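Local coordinates for HIAXHD3 (Humicola insolens, PDB 3ZXK), which probably removes alpha-L-arabinofuranosyl side chains from arabinoxylan as a family 43 glycoside hydrolase, at residues Tyr228-Pro240 and Asp285-Gly299. Sequence-based numbering, arbitrary orientation.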
# COMPACT_ATOMS: atom_id res chain seq x y z
N TYR A 228 11.31 -9.96 27.69
CA TYR A 228 10.24 -10.74 27.11
C TYR A 228 10.68 -12.15 26.83
O TYR A 228 11.83 -12.38 26.45
CB TYR A 228 9.80 -10.11 25.81
CG TYR A 228 9.00 -8.83 25.99
CD1 TYR A 228 9.62 -7.62 26.29
CD2 TYR A 228 7.62 -8.84 25.84
CE1 TYR A 228 8.87 -6.45 26.45
CE2 TYR A 228 6.85 -7.69 26.00
CZ TYR A 228 7.48 -6.49 26.32
OH TYR A 228 6.72 -5.34 26.46
N GLU A 229 9.74 -13.08 26.96
CA GLU A 229 9.94 -14.47 26.52
C GLU A 229 9.02 -14.76 25.33
O GLU A 229 8.02 -14.07 25.14
CB GLU A 229 9.66 -15.45 27.65
CG GLU A 229 8.20 -15.50 28.10
CD GLU A 229 7.97 -16.49 29.20
OE1 GLU A 229 8.77 -17.44 29.31
OE2 GLU A 229 7.01 -16.30 29.98
N ALA A 230 9.37 -15.77 24.52
CA ALA A 230 8.67 -16.02 23.25
C ALA A 230 7.98 -17.38 23.19
O ALA A 230 8.41 -18.34 23.85
CB ALA A 230 9.65 -15.91 22.08
N ARG A 231 6.91 -17.44 22.39
CA ARG A 231 6.35 -18.69 21.86
C ARG A 231 6.12 -18.49 20.38
O ARG A 231 5.96 -17.38 19.92
CB ARG A 231 5.00 -19.01 22.50
CG ARG A 231 5.07 -19.46 23.95
CD ARG A 231 3.77 -20.13 24.37
NE ARG A 231 3.85 -20.51 25.78
CZ ARG A 231 2.90 -21.15 26.44
NH1 ARG A 231 1.77 -21.48 25.82
NH2 ARG A 231 3.06 -21.44 27.73
N THR A 232 6.07 -19.58 19.63
CA THR A 232 5.73 -19.50 18.22
C THR A 232 4.23 -19.24 18.05
O THR A 232 3.40 -19.86 18.71
CB THR A 232 6.14 -20.79 17.54
OG1 THR A 232 7.57 -20.90 17.63
CG2 THR A 232 5.70 -20.81 16.06
N LEU A 233 3.89 -18.31 17.18
CA LEU A 233 2.49 -18.15 16.77
C LEU A 233 2.25 -18.92 15.46
O LEU A 233 1.30 -19.72 15.35
CB LEU A 233 2.15 -16.66 16.62
CG LEU A 233 0.69 -16.30 16.36
CD1 LEU A 233 -0.22 -16.78 17.48
CD2 LEU A 233 0.59 -14.79 16.19
N VAL A 234 3.09 -18.68 14.47
CA VAL A 234 3.10 -19.53 13.28
C VAL A 234 4.53 -19.73 12.83
O VAL A 234 5.37 -18.83 12.98
CB VAL A 234 2.29 -18.98 12.07
CG1 VAL A 234 0.80 -18.91 12.35
CG2 VAL A 234 2.89 -17.67 11.56
N SER A 235 4.81 -20.88 12.25
CA SER A 235 6.13 -21.07 11.65
C SER A 235 5.97 -21.97 10.46
O SER A 235 5.60 -23.15 10.59
CB SER A 235 7.12 -21.66 12.65
OG SER A 235 8.40 -21.81 12.06
N ARG A 236 6.22 -21.39 9.29
CA ARG A 236 6.12 -22.09 8.00
C ARG A 236 4.77 -22.79 7.90
O ARG A 236 4.69 -23.93 7.45
CB ARG A 236 7.29 -23.07 7.82
CG ARG A 236 8.65 -22.37 7.87
CD ARG A 236 9.83 -23.30 7.56
NE ARG A 236 9.84 -23.70 6.15
CZ ARG A 236 10.33 -22.97 5.15
NH1 ARG A 236 10.87 -21.77 5.38
NH2 ARG A 236 10.27 -23.44 3.90
N ILE A 237 3.70 -22.12 8.35
CA ILE A 237 2.34 -22.67 8.23
C ILE A 237 1.92 -22.75 6.75
O ILE A 237 2.26 -21.89 5.95
CB ILE A 237 1.31 -21.85 9.05
CG1 ILE A 237 0.06 -22.67 9.35
CG2 ILE A 237 1.00 -20.51 8.36
CD1 ILE A 237 -0.87 -22.00 10.35
N GLN A 238 1.21 -23.82 6.38
CA GLN A 238 0.69 -23.97 5.02
C GLN A 238 -0.67 -23.29 4.88
O GLN A 238 -1.43 -23.24 5.85
CB GLN A 238 0.61 -25.45 4.63
CG GLN A 238 1.97 -26.13 4.49
CD GLN A 238 2.80 -25.59 3.34
OE1 GLN A 238 2.29 -25.32 2.25
NE2 GLN A 238 4.11 -25.44 3.56
N GLY A 239 -0.97 -22.77 3.68
CA GLY A 239 -2.23 -22.06 3.41
C GLY A 239 -2.18 -20.59 3.84
O GLY A 239 -1.25 -20.16 4.49
N PRO A 240 -3.20 -19.82 3.49
CA PRO A 240 -4.39 -20.29 2.81
C PRO A 240 -4.34 -20.11 1.29
O PRO A 240 -5.35 -20.34 0.62
CB PRO A 240 -5.48 -19.38 3.40
CG PRO A 240 -4.76 -18.07 3.55
CD PRO A 240 -3.39 -18.46 4.04
N ASP A 285 -2.79 -20.63 30.21
CA ASP A 285 -1.62 -19.94 30.76
C ASP A 285 -1.32 -18.55 30.13
O ASP A 285 -0.27 -17.96 30.40
CB ASP A 285 -0.36 -20.84 30.91
CG ASP A 285 0.16 -21.40 29.59
OD1 ASP A 285 -0.38 -21.06 28.52
OD2 ASP A 285 1.14 -22.20 29.65
N GLY A 286 -2.24 -18.05 29.29
CA GLY A 286 -2.19 -16.66 28.83
C GLY A 286 -1.44 -16.38 27.55
O GLY A 286 -0.86 -15.29 27.39
N TRP A 287 -1.49 -17.31 26.60
CA TRP A 287 -0.84 -17.10 25.31
C TRP A 287 -1.81 -17.29 24.18
O TRP A 287 -2.72 -18.12 24.29
CB TRP A 287 0.29 -18.09 25.14
CG TRP A 287 1.43 -17.90 26.09
CD1 TRP A 287 1.56 -18.40 27.37
CD2 TRP A 287 2.64 -17.14 25.84
NE1 TRP A 287 2.77 -18.04 27.91
CE2 TRP A 287 3.47 -17.27 27.05
CE3 TRP A 287 3.14 -16.42 24.75
CZ2 TRP A 287 4.73 -16.69 27.14
CZ3 TRP A 287 4.41 -15.83 24.87
CH2 TRP A 287 5.18 -15.96 26.04
N PRO A 288 -1.64 -16.54 23.08
CA PRO A 288 -2.56 -16.74 21.94
C PRO A 288 -2.06 -17.83 21.00
O PRO A 288 -0.85 -18.02 20.87
CB PRO A 288 -2.51 -15.38 21.22
CG PRO A 288 -1.13 -14.85 21.50
CD PRO A 288 -0.75 -15.38 22.88
N GLU A 289 -3.00 -18.55 20.39
CA GLU A 289 -2.69 -19.58 19.38
C GLU A 289 -3.62 -19.46 18.18
O GLU A 289 -4.81 -19.19 18.35
CB GLU A 289 -2.82 -20.99 19.97
CG GLU A 289 -1.75 -21.31 21.00
CD GLU A 289 -1.92 -22.68 21.66
OE1 GLU A 289 -3.03 -23.28 21.55
OE2 GLU A 289 -0.96 -23.17 22.31
N VAL A 290 -3.08 -19.68 16.98
CA VAL A 290 -3.91 -19.66 15.77
C VAL A 290 -4.81 -20.90 15.73
O VAL A 290 -4.35 -22.02 15.97
CB VAL A 290 -3.03 -19.55 14.50
CG1 VAL A 290 -3.82 -19.84 13.23
CG2 VAL A 290 -2.42 -18.16 14.45
N VAL A 291 -6.10 -20.66 15.48
CA VAL A 291 -7.04 -21.74 15.20
C VAL A 291 -6.86 -22.13 13.72
O VAL A 291 -7.14 -21.34 12.83
CB VAL A 291 -8.48 -21.27 15.48
CG1 VAL A 291 -9.51 -22.34 15.12
CG2 VAL A 291 -8.62 -20.82 16.94
N THR A 292 -6.38 -23.35 13.49
CA THR A 292 -6.12 -23.86 12.14
C THR A 292 -7.34 -24.59 11.59
O THR A 292 -8.33 -24.79 12.31
CB THR A 292 -4.93 -24.83 12.14
OG1 THR A 292 -5.27 -25.99 12.91
CG2 THR A 292 -3.67 -24.18 12.70
N ASP A 293 -7.27 -24.99 10.32
CA ASP A 293 -8.24 -25.96 9.79
C ASP A 293 -7.93 -27.37 10.30
O ASP A 293 -6.96 -27.57 11.04
CB ASP A 293 -8.38 -25.89 8.25
CG ASP A 293 -7.15 -26.42 7.49
OD1 ASP A 293 -6.26 -27.06 8.08
OD2 ASP A 293 -7.10 -26.19 6.26
N SER A 294 -8.75 -28.34 9.90
CA SER A 294 -8.61 -29.71 10.41
C SER A 294 -7.30 -30.39 9.99
O SER A 294 -6.92 -31.43 10.54
CB SER A 294 -9.82 -30.57 10.01
OG SER A 294 -9.92 -30.69 8.60
N GLN A 295 -6.62 -29.79 9.00
CA GLN A 295 -5.34 -30.28 8.52
C GLN A 295 -4.13 -29.49 9.04
O GLN A 295 -3.01 -29.68 8.57
CB GLN A 295 -5.33 -30.27 6.99
CG GLN A 295 -6.33 -31.20 6.31
CD GLN A 295 -6.28 -31.10 4.79
OE1 GLN A 295 -5.56 -30.27 4.23
NE2 GLN A 295 -7.04 -31.96 4.12
N GLY A 296 -4.34 -28.58 9.99
CA GLY A 296 -3.25 -27.76 10.51
C GLY A 296 -2.81 -26.62 9.61
O GLY A 296 -1.78 -26.01 9.85
N ARG A 297 -3.60 -26.32 8.60
CA ARG A 297 -3.31 -25.20 7.70
C ARG A 297 -4.00 -23.93 8.19
O ARG A 297 -4.95 -23.98 8.97
CB ARG A 297 -3.78 -25.53 6.28
CG ARG A 297 -3.16 -26.78 5.70
CD ARG A 297 -3.84 -27.19 4.40
NE ARG A 297 -3.51 -26.26 3.33
CZ ARG A 297 -2.47 -26.38 2.50
NH1 ARG A 297 -1.63 -27.41 2.62
NH2 ARG A 297 -2.26 -25.47 1.56
N TRP A 298 -3.49 -22.79 7.75
CA TRP A 298 -4.23 -21.55 7.84
C TRP A 298 -5.42 -21.72 6.94
O TRP A 298 -5.28 -21.95 5.74
CB TRP A 298 -3.36 -20.39 7.38
CG TRP A 298 -3.93 -19.03 7.68
CD1 TRP A 298 -5.13 -18.48 7.24
CD2 TRP A 298 -3.30 -18.00 8.48
NE1 TRP A 298 -5.29 -17.21 7.73
CE2 TRP A 298 -4.20 -16.85 8.47
CE3 TRP A 298 -2.10 -17.90 9.18
CZ2 TRP A 298 -3.92 -15.68 9.18
CZ3 TRP A 298 -1.82 -16.73 9.88
CH2 TRP A 298 -2.70 -15.64 9.88
N GLY A 299 -6.61 -21.64 7.51
CA GLY A 299 -7.82 -22.04 6.79
C GLY A 299 -8.18 -21.12 5.64
O GLY A 299 -7.96 -19.91 5.68
O HOH W 1 0.84 -21.25 23.11
O HOH W 2 0.53 -23.94 27.66
O HOH W 3 1.53 -19.26 21.25
O HOH W 4 -0.37 -20.74 17.24
O HOH W 5 0.45 -25.99 8.17
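A cation-pi stack between Arg231 and Trp287 closes one end of the seam between two neighbouring blades of the family 43 beta-propeller. The guanidinium lies flat on the indole, planes 8° apart, with Arg231 CZ 3.5 Å from the centroid of the Trp287 five-membered ring, while the extended chain brings CD over the same face. Arg231 NH2 also forms a salt bridge of 2.8 Å with Asp285 OD2; the oxygen lies near the guanidinium plane, but the arginine meets it from above the carboxylate plane. Asp285 OD1 is hydrogen-bonded to Thr283 OG1, and a water links Arg231 NH1 to Glu289 OE2, whose carboxylate also pairs with Arg281. A leucine at Trp287 would probably leave the Arg231 guanidinium without its flat support and freer to swing from Asp285. Strand 228-232 pairs with 213-219 in one antiparallel blade, 288-290 with 273-282 in the next, and waters bridge the two backbones, one joining Leu233 O, at the corner, to Val290 N. At the classic beta bulge that Leu233 and Val234 form opposite Glu214, Val290 CG2 packs against both, 3.9 Å from Val234 CG1 and 4.0 Å from Leu233 CD1. Further along, the two segments hydrogen-bond directly, Trp298 N to Gln238 O at 2.8 Å. The Trp298 indole receives Ile237 CG2 at its edge, and Pro240 CD, after a cis peptide, lies 3.6 Å from Trp298 CD1.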